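Local structure of fructose transport system repressor FruR (Pseudomonas putida, 3O74) at residues S122-G127 with Q171-D176; G194-L199 with L209-F214; G235-T240 with H259-T264. The protein probably binds specific DNA sequences as a LacI-family transcription regulator that represses or activates genes, with fructose 1-phosphate as its preferred effector. All coordinates share one frame; numbering follows the deposited sequence.

Contact 1 (S122-G127 with Q171-D176); sequences SIALIG and QQLIDD
Leu173 of the helix meets Ala124 and Ile126 of the strand in a purely apolar contact. The main touch is between methyl groups. Leu173 CD2 lies 3.6 Å from Ala124 CB. The second branch of the leucine also takes part, with CD1 at 4.0 Å from the same Ala124 CB. The alanine methyl therefore faces the forked end of the leucine. The fork reaches it because CG stands anti to the backbone N (chi1 177°), which carries both methyls out from the helix. Ile126 adds a looser touch. Its CD1 comes to 4.4 Å from Leu173 CD2, so that one methyl meets both strand residues. Ala124 and Ile126 are two apart and point to the same face of the strand.

The two backbones are not hydrogen-bonded to each other. The helix makes its own bonds, and the strand pairs with its neighbours, Ala124 with Ala183 and Ile123 with Arg154. The nearest CA atoms are those of Ala124 and Leu173, 8.2 Å apart.

All three residues are buried. Strand 122-128 lies in the sheet between strands 183-186 and 152-158, and runs parallel to both. Helix 163-177 connects these two flanking strands and crosses over the strand between them. Leu173 also touches Tyr156 of strand 152-158, while Ile126 also packs on Leu184 of strand 183-186.

Contact 2 (G194-L199 with L209-F214); sequences GVFDTL and LQLGTF
Leu199 and Leu209 have the nearest CA atoms of helix segment 194-199 and segment 209-214, 10.0 Å apart. The two segments belong to a beta-alpha-beta unit made of strand 183-186, helix 189-201 and strand 210-214. It is part of the alternating helix and strand pattern of the periplasmic-binding-protein fold used by LacI-type regulators. The contact is that of the helix with the second strand of the unit and the loop residue leading into it.

Two apolar pairs carry it. The CB of Phe196 does not point straight at the strand, but its ring reaches across. Ring atom CE1 lies 3.7 Å from Leu211 CD1. The methyl sits at the ring edge, near the ring plane, and not over a face. Leu211 brings it there with CG anti to its carbonyl carbon (chi1 -75°) and the chain extended to CD1. One turn on, Leu199 CD2 faces Leu209 CD1 at 4.2 Å. This is a methyl-to-methyl touch of two leucine branches.

Leu211, buried like its partners, also packs on Leu184 of the first strand. Phe196 also touches Gln218 of the second subunit, so this helix lies near the subunit interface. Asp197 next to it forms a salt bridge with Arg163. Further along the strand, the Thr213 and Thr186 hydroxyls are hydrogen-bonded. Thr213 OG1 donates its proton to Phe214 O at 3.0 Å, tilted 29° from the carbonyl plane.

Contact 3 (G235-T240 with H259-T264); sequences GQIAAT and HAVGRT
The side chain of Gln236 passes across one methyl of Val261 at a slant. The chain is extended, with CG anti to the backbone N (chi1 -174°). CB starts 4.2 Å from Val261 CG1, and CG follows at 4.1 Å. CD comes nearest, at 3.7 Å from Val261 CG1. At the tip, OE1 and NE2 lie on either side of CD, at 3.8 Å and 3.9 Å from that CG1. The amide thus meets the methyl by van der Waals contact. The other methyl mainly meets Ile237: Val261 CG2 packs against Ile237 CD1 at 3.5 Å, though Gln236 OE1 also comes near it. Two consecutive helix residues, Gln236 and Ile237, thus pack on Val261. A turn later, Thr240 CG2 faces His259 CB at 4.3 Å. The Thr240 hydroxyl turns back to its own helix and donates to Gln236 O.

Helix segment 235-240 runs nearly antiparallel to strand 259-261, at 160°. Strand 257-266 follows helix 234-250 in the chain and lies between strands 98-102 and 227-231. The backbone of Val261 is hydrogen-bonded to Ile101 and Asp103, in and just after strand 98-102. On another side, Ile237 and Ala238 pack on helix 15-30.

Contacts 1 and 2 are close neighbours, with centres 10 Å apart. Their helices touch where Ile174 CD1 meets Thr198 CG2 at 3.7 Å. Ile126 CD1 of the strand in contact 1 also reaches Val195 CG2 at 4.0 Å. Contact 3 lies across the chain's centre from contact 1, with centres 31 Å apart and nearest atoms about 12 Å apart. Contact 2 bridges part of this span: Phe214 CD2 packs on Arg263 NE at 3.6 Å. Arg263 also forms a salt bridge with Asp104. All three contacts reach the same sheet. The layout is consistent with the two-lobed LacI-type fold, contacts 1 and 2 in one lobe and contact 3 in the other.

Contact 1 (S122-G127 with Q171-D176)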
loop_
_atom_site.group_PDB
_atom_site.type_symbol
_atom_site.label_atom_id
_atom_site.label_comp_id
_atom_site.label_asym_id
_atom_site.label_seq_id
_atom_site.Cartn_x
_atom_site.Cartn_y
_atom_site.Cartn_z
ATOM N N SER B 122 -26.794 -20.286 -5.185
ATOM C CA SER B 122 -26.596 -19.546 -3.950
ATOM C C SER B 122 -25.620 -18.406 -4.192
ATOM O O SER B 122 -24.662 -18.545 -4.951
ATOM C CB SER B 122 -26.054 -20.466 -2.855
ATOM O OG SER B 122 -24.808 -21.029 -3.231
ATOM N N ILE B 123 -25.870 -17.277 -3.546
ATOM C CA ILE B 123 -24.990 -16.125 -3.668
ATOM C C ILE B 123 -24.833 -15.455 -2.312
ATOM O O ILE B 123 -25.777 -15.399 -1.525
ATOM C CB ILE B 123 -25.522 -15.104 -4.699
ATOM C CG1 ILE B 123 -24.504 -13.986 -4.921
ATOM C CG2 ILE B 123 -26.869 -14.538 -4.261
ATOM C CD1 ILE B 123 -24.805 -13.115 -6.124
ATOM N N ALA B 124 -23.635 -14.953 -2.036
ATOM C CA ALA B 124 -23.374 -14.342 -0.745
ATOM C C ALA B 124 -22.666 -13.006 -0.887
ATOM O O ALA B 124 -21.989 -12.743 -1.881
ATOM C CB ALA B 124 -22.564 -15.279 0.134
ATOM N N LEU B 125 -22.850 -12.164 0.122
ATOM C CA LEU B 125 -22.129 -10.912 0.230
ATOM C C LEU B 125 -21.271 -10.963 1.486
ATOM O O LEU B 125 -21.760 -11.281 2.571
ATOM C CB LEU B 125 -23.101 -9.741 0.326
ATOM C CG LEU B 125 -22.441 -8.403 0.646
ATOM C CD1 LEU B 125 -21.887 -7.764 -0.620
ATOM C CD2 LEU B 125 -23.438 -7.478 1.330
ATOM N N ILE B 126 -19.989 -10.670 1.332
ATOM C CA ILE B 126 -19.101 -10.562 2.474
ATOM C C ILE B 126 -18.615 -9.122 2.574
ATOM O O ILE B 126 -17.999 -8.598 1.649
ATOM C CB ILE B 126 -17.915 -11.526 2.357
ATOM C CG1 ILE B 126 -18.351 -12.949 2.722
ATOM C CG2 ILE B 126 -16.761 -11.081 3.257
ATOM C CD1 ILE B 126 -17.247 -13.993 2.585
ATOM N N GLY B 127 -18.904 -8.492 3.706
ATOM C CA GLY B 127 -18.561 -7.103 3.917
ATOM C C GLY B 127 -18.149 -6.872 5.355
ATOM O O GLY B 127 -17.950 -7.821 6.102
ATOM N N GLN B 171 -15.306 -18.696 6.402
ATOM C CA GLN B 171 -15.467 -19.935 7.163
ATOM C C GLN B 171 -16.896 -20.071 7.662
ATOM O O GLN B 171 -17.539 -21.102 7.466
ATOM C CB GLN B 171 -14.513 -19.968 8.358
ATOM C CG GLN B 171 -13.171 -20.603 8.076
ATOM C CD GLN B 171 -13.276 -22.081 7.754
ATOM O OE1 GLN B 171 -14.297 -22.723 8.011
ATOM N NE2 GLN B 171 -12.211 -22.630 7.187
ATOM N N GLN B 172 -17.381 -19.018 8.309
ATOM C CA GLN B 172 -18.730 -18.997 8.860
ATOM C C GLN B 172 -19.751 -19.256 7.759
ATOM O O GLN B 172 -20.735 -19.961 7.966
ATOM C CB GLN B 172 -18.988 -17.649 9.538
ATOM C CG GLN B 172 -20.361 -17.484 10.168
ATOM C CD GLN B 172 -20.524 -16.131 10.842
ATOM O OE1 GLN B 172 -21.634 -15.605 10.950
ATOM N NE2 GLN B 172 -19.414 -15.556 11.294
ATOM N N LEU B 173 -19.500 -18.688 6.585
ATOM C CA LEU B 173 -20.366 -18.882 5.427
ATOM C C LEU B 173 -20.368 -20.337 4.973
ATOM O O LEU B 173 -21.425 -20.949 4.803
ATOM C CB LEU B 173 -19.911 -17.986 4.274
ATOM C CG LEU B 173 -20.691 -18.129 2.966
ATOM C CD1 LEU B 173 -22.168 -17.847 3.200
ATOM C CD2 LEU B 173 -20.128 -17.208 1.894
ATOM N N ILE B 174 -19.175 -20.885 4.770
ATOM C CA ILE B 174 -19.034 -22.276 4.351
ATOM C C ILE B 174 -19.669 -23.216 5.367
ATOM O O ILE B 174 -20.388 -24.146 5.000
ATOM C CB ILE B 174 -17.548 -22.645 4.162
ATOM C CG1 ILE B 174 -16.989 -21.946 2.923
ATOM C CG2 ILE B 174 -17.370 -24.162 4.051
ATOM C CD1 ILE B 174 -15.477 -22.011 2.814
ATOM N N ASP B 175 -19.406 -22.965 6.645
ATOM C CA ASP B 175 -19.979 -23.779 7.711
ATOM C C ASP B 175 -21.504 -23.694 7.717
ATOM O O ASP B 175 -22.178 -24.646 8.109
ATOM C CB ASP B 175 -19.412 -23.368 9.077
ATOM C CG ASP B 175 -17.934 -23.704 9.224
ATOM O OD1 ASP B 175 -17.346 -24.264 8.275
ATOM O OD2 ASP B 175 -17.358 -23.407 10.295
ATOM N N ASP B 176 -22.045 -22.561 7.274
ATOM C CA ASP B 176 -23.493 -22.340 7.290
ATOM C C ASP B 176 -24.230 -22.882 6.061
ATOM O O ASP B 176 -25.408 -23.230 6.147
ATOM C CB ASP B 176 -23.812 -20.854 7.496
ATOM C CG ASP B 176 -23.510 -20.381 8.909
ATOM O OD1 ASP B 176 -23.139 -21.221 9.752
ATOM O OD2 ASP B 176 -23.644 -19.168 9.178
#

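Contact 2 (G194-L199 with L209-F214)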
loop_
_atom_site.group_PDB
_atom_site.type_symbol
_atom_site.label_atom_id
_atom_site.label_comp_id
_atom_site.label_asym_id
_atom_site.label_seq_id
_atom_site.Cartn_x
_atom_site.Cartn_y
_atom_site.Cartn_z
ATOM N N GLY B 194 -8.803 -12.637 2.632
ATOM C CA GLY B 194 -9.145 -13.592 3.668
ATOM C C GLY B 194 -9.899 -14.762 3.071
ATOM O O GLY B 194 -9.703 -15.912 3.466
ATOM N N VAL B 195 -10.767 -14.460 2.110
ATOM C CA VAL B 195 -11.496 -15.492 1.388
ATOM C C VAL B 195 -10.508 -16.456 0.734
ATOM O O VAL B 195 -10.674 -17.670 0.812
ATOM C CB VAL B 195 -12.423 -14.883 0.320
ATOM C CG1 VAL B 195 -12.864 -15.946 -0.670
ATOM C CG2 VAL B 195 -13.633 -14.207 0.975
ATOM N N PHE B 196 -9.474 -15.913 0.097
ATOM C CA PHE B 196 -8.464 -16.744 -0.545
ATOM C C PHE B 196 -7.743 -17.633 0.460
ATOM O O PHE B 196 -7.366 -18.760 0.142
ATOM C CB PHE B 196 -7.443 -15.886 -1.300
ATOM C CG PHE B 196 -7.981 -15.260 -2.556
ATOM C CD1 PHE B 196 -9.068 -15.817 -3.214
ATOM C CD2 PHE B 196 -7.396 -14.122 -3.087
ATOM C CE1 PHE B 196 -9.570 -15.247 -4.376
ATOM C CE2 PHE B 196 -7.891 -13.546 -4.252
ATOM C CZ PHE B 196 -8.980 -14.112 -4.897
ATOM N N ASP B 197 -7.536 -17.123 1.670
ATOM C CA ASP B 197 -6.899 -17.919 2.716
ATOM C C ASP B 197 -7.755 -19.127 3.052
ATOM O O ASP B 197 -7.253 -20.245 3.208
ATOM C CB ASP B 197 -6.680 -17.090 3.978
ATOM C CG ASP B 197 -5.559 -16.088 3.830
ATOM O OD1 ASP B 197 -4.606 -16.365 3.073
ATOM O OD2 ASP B 197 -5.635 -15.019 4.473
ATOM N N THR B 198 -9.056 -18.893 3.164
ATOM C CA THR B 198 -9.984 -19.959 3.498
ATOM C C THR B 198 -10.019 -20.990 2.378
ATOM O O THR B 198 -9.948 -22.190 2.628
ATOM C CB THR B 198 -11.397 -19.410 3.761
ATOM O OG1 THR B 198 -11.357 -18.534 4.895
ATOM C CG2 THR B 198 -12.365 -20.543 4.041
ATOM N N LEU B 199 -10.113 -20.511 1.141
ATOM C CA LEU B 199 -10.140 -21.387 -0.024
ATOM C C LEU B 199 -8.889 -22.255 -0.098
ATOM O O LEU B 199 -8.958 -23.434 -0.437
ATOM C CB LEU B 199 -10.266 -20.555 -1.300
ATOM C CG LEU B 199 -11.681 -20.267 -1.797
ATOM C CD1 LEU B 199 -12.639 -20.037 -0.637
ATOM C CD2 LEU B 199 -11.682 -19.088 -2.747
ATOM N N LEU B 209 -15.888 -21.151 -7.245
ATOM C CA LEU B 209 -17.037 -20.244 -7.240
ATOM C C LEU B 209 -16.887 -19.066 -8.203
ATOM O O LEU B 209 -15.790 -18.773 -8.681
ATOM C CB LEU B 209 -17.328 -19.722 -5.826
ATOM C CG LEU B 209 -16.194 -19.494 -4.819
ATOM C CD1 LEU B 209 -14.935 -18.946 -5.466
ATOM C CD2 LEU B 209 -16.666 -18.582 -3.693
ATOM N N GLN B 210 -18.006 -18.404 -8.487
ATOM C CA GLN B 210 -18.002 -17.136 -9.213
ATOM C C GLN B 210 -17.644 -16.018 -8.239
ATOM O O GLN B 210 -18.344 -15.820 -7.246
ATOM C CB GLN B 210 -19.383 -16.861 -9.807
ATOM C CG GLN B 210 -19.853 -17.893 -10.815
ATOM C CD GLN B 210 -19.440 -17.550 -12.230
ATOM O OE1 GLN B 210 -18.443 -18.057 -12.739
ATOM N NE2 GLN B 210 -20.212 -16.685 -12.876
ATOM N N LEU B 211 -16.572 -15.283 -8.527
ATOM C CA LEU B 211 -16.080 -14.260 -7.604
ATOM C C LEU B 211 -16.144 -12.843 -8.155
ATOM O O LEU B 211 -15.809 -12.595 -9.313
ATOM C CB LEU B 211 -14.638 -14.554 -7.187
ATOM C CG LEU B 211 -14.382 -15.667 -6.180
ATOM C CD1 LEU B 211 -12.894 -15.769 -5.906
ATOM C CD2 LEU B 211 -15.148 -15.406 -4.894
ATOM N N GLY B 212 -16.549 -11.914 -7.297
ATOM C CA GLY B 212 -16.557 -10.505 -7.634
ATOM C C GLY B 212 -16.176 -9.685 -6.416
ATOM O O GLY B 212 -16.547 -10.025 -5.291
ATOM N N THR B 213 -15.442 -8.598 -6.636
ATOM C CA THR B 213 -14.939 -7.796 -5.528
ATOM C C THR B 213 -14.843 -6.316 -5.878
ATOM O O THR B 213 -14.782 -5.945 -7.050
ATOM C CB THR B 213 -13.543 -8.276 -5.077
ATOM O OG1 THR B 213 -13.161 -7.595 -3.876
ATOM C CG2 THR B 213 -12.504 -8.006 -6.162
ATOM N N PHE B 214 -14.849 -5.478 -4.848
ATOM C CA PHE B 214 -14.481 -4.080 -5.002
ATOM C C PHE B 214 -12.971 -3.974 -4.903
ATOM O O PHE B 214 -12.331 -4.756 -4.199
ATOM C CB PHE B 214 -15.146 -3.223 -3.929
ATOM C CG PHE B 214 -16.572 -2.876 -4.232
ATOM C CD1 PHE B 214 -17.556 -3.850 -4.220
ATOM C CD2 PHE B 214 -16.931 -1.569 -4.523
ATOM C CE1 PHE B 214 -18.875 -3.527 -4.499
ATOM C CE2 PHE B 214 -18.240 -1.241 -4.800
ATOM C CZ PHE B 214 -19.214 -2.219 -4.789
#

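Contact 3 (G235-T240 with H259-T264)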
loop_
_atom_site.group_PDB
_atom_site.type_symbol
_atom_site.label_atom_id
_atom_site.label_comp_id
_atom_site.label_asym_id
_atom_site.label_seq_id
_atom_site.Cartn_x
_atom_site.Cartn_y
_atom_site.Cartn_z
ATOM N N GLY B 235 -7.072 8.558 -9.596
ATOM C CA GLY B 235 -6.577 9.821 -10.105
ATOM C C GLY B 235 -7.653 10.887 -10.108
ATOM O O GLY B 235 -7.409 12.025 -9.709
ATOM N N GLN B 236 -8.852 10.520 -10.552
ATOM C CA GLN B 236 -9.961 11.468 -10.632
ATOM C C GLN B 236 -10.496 11.826 -9.244
ATOM O O GLN B 236 -10.851 12.976 -8.983
ATOM C CB GLN B 236 -11.077 10.920 -11.530
ATOM C CG GLN B 236 -12.207 11.907 -11.791
ATOM C CD GLN B 236 -13.222 11.392 -12.799
ATOM O OE1 GLN B 236 -14.365 11.852 -12.837
ATOM N NE2 GLN B 236 -12.808 10.435 -13.622
ATOM N N ILE B 237 -10.548 10.840 -8.352
ATOM C CA ILE B 237 -10.944 11.087 -6.969
ATOM C C ILE B 237 -10.059 12.169 -6.353
ATOM O O ILE B 237 -10.547 13.155 -5.802
ATOM C CB ILE B 237 -10.811 9.803 -6.106
ATOM C CG1 ILE B 237 -11.750 8.704 -6.606
ATOM C CG2 ILE B 237 -11.070 10.116 -4.632
ATOM C CD1 ILE B 237 -13.201 9.051 -6.484
ATOM N N ALA B 238 -8.747 11.973 -6.451
ATOM C CA ALA B 238 -7.785 12.896 -5.858
ATOM C C ALA B 238 -7.848 14.280 -6.492
ATOM O O ALA B 238 -7.798 15.297 -5.795
ATOM C CB ALA B 238 -6.374 12.326 -5.966
ATOM N N ALA B 239 -7.958 14.316 -7.816
ATOM C CA ALA B 239 -7.994 15.579 -8.543
ATOM C C ALA B 239 -9.222 16.400 -8.164
ATOM O O ALA B 239 -9.141 17.615 -8.010
ATOM C CB ALA B 239 -7.960 15.330 -10.044
ATOM N N THR B 240 -10.358 15.727 -8.011
ATOM C CA THR B 240 -11.591 16.388 -7.616
ATOM C C THR B 240 -11.486 16.916 -6.192
ATOM O O THR B 240 -11.814 18.071 -5.923
ATOM C CB THR B 240 -12.792 15.419 -7.705
ATOM O OG1 THR B 240 -12.934 14.961 -9.055
ATOM C CG2 THR B 240 -14.073 16.110 -7.279
ATOM N N HIS B 259 -19.719 14.271 -4.379
ATOM C CA HIS B 259 -19.266 14.147 -5.761
ATOM C C HIS B 259 -18.876 12.700 -6.010
ATOM O O HIS B 259 -17.914 12.202 -5.432
ATOM C CB HIS B 259 -18.070 15.061 -6.028
ATOM C CG HIS B 259 -18.359 16.513 -5.805
ATOM N ND1 HIS B 259 -18.466 17.060 -4.548
ATOM C CD2 HIS B 259 -18.568 17.523 -6.683
ATOM C CE1 HIS B 259 -18.730 18.354 -4.659
ATOM N NE2 HIS B 259 -18.796 18.658 -5.936
ATOM N N ALA B 260 -19.633 12.022 -6.864
ATOM C CA ALA B 260 -19.426 10.599 -7.098
ATOM C C ALA B 260 -18.678 10.334 -8.395
ATOM O O ALA B 260 -19.026 10.872 -9.439
ATOM C CB ALA B 260 -20.760 9.858 -7.088
ATOM N N VAL B 261 -17.654 9.492 -8.317
ATOM C CA VAL B 261 -16.893 9.093 -9.495
ATOM C C VAL B 261 -17.142 7.622 -9.789
ATOM O O VAL B 261 -17.055 6.781 -8.893
ATOM C CB VAL B 261 -15.388 9.314 -9.285
ATOM C CG1 VAL B 261 -14.600 8.884 -10.521
ATOM C CG2 VAL B 261 -15.108 10.761 -8.938
ATOM N N GLY B 262 -17.446 7.312 -11.046
ATOM C CA GLY B 262 -17.701 5.937 -11.440
ATOM C C GLY B 262 -16.494 5.039 -11.230
ATOM O O GLY B 262 -15.349 5.481 -11.342
ATOM N N ARG B 263 -16.752 3.776 -10.911
ATOM C CA ARG B 263 -15.699 2.773 -10.859
ATOM C C ARG B 263 -15.530 2.129 -12.234
ATOM O O ARG B 263 -16.468 2.094 -13.028
ATOM C CB ARG B 263 -16.027 1.704 -9.815
ATOM C CG ARG B 263 -15.929 2.190 -8.375
ATOM C CD ARG B 263 -16.192 1.070 -7.374
ATOM N NE ARG B 263 -15.990 1.528 -6.002
ATOM C CZ ARG B 263 -14.890 1.300 -5.291
ATOM N NH1 ARG B 263 -13.891 0.603 -5.812
ATOM N NH2 ARG B 263 -14.791 1.763 -4.050
ATOM N N THR B 264 -14.333 1.626 -12.522
ATOM C CA THR B 264 -14.104 0.915 -13.775
ATOM C C THR B 264 -14.310 -0.584 -13.576
ATOM O O THR B 264 -13.880 -1.152 -12.570
ATOM C CB THR B 264 -12.709 1.199 -14.352
ATOM O OG1 THR B 264 -11.708 0.860 -13.386
ATOM C CG2 THR B 264 -12.581 2.675 -14.710
#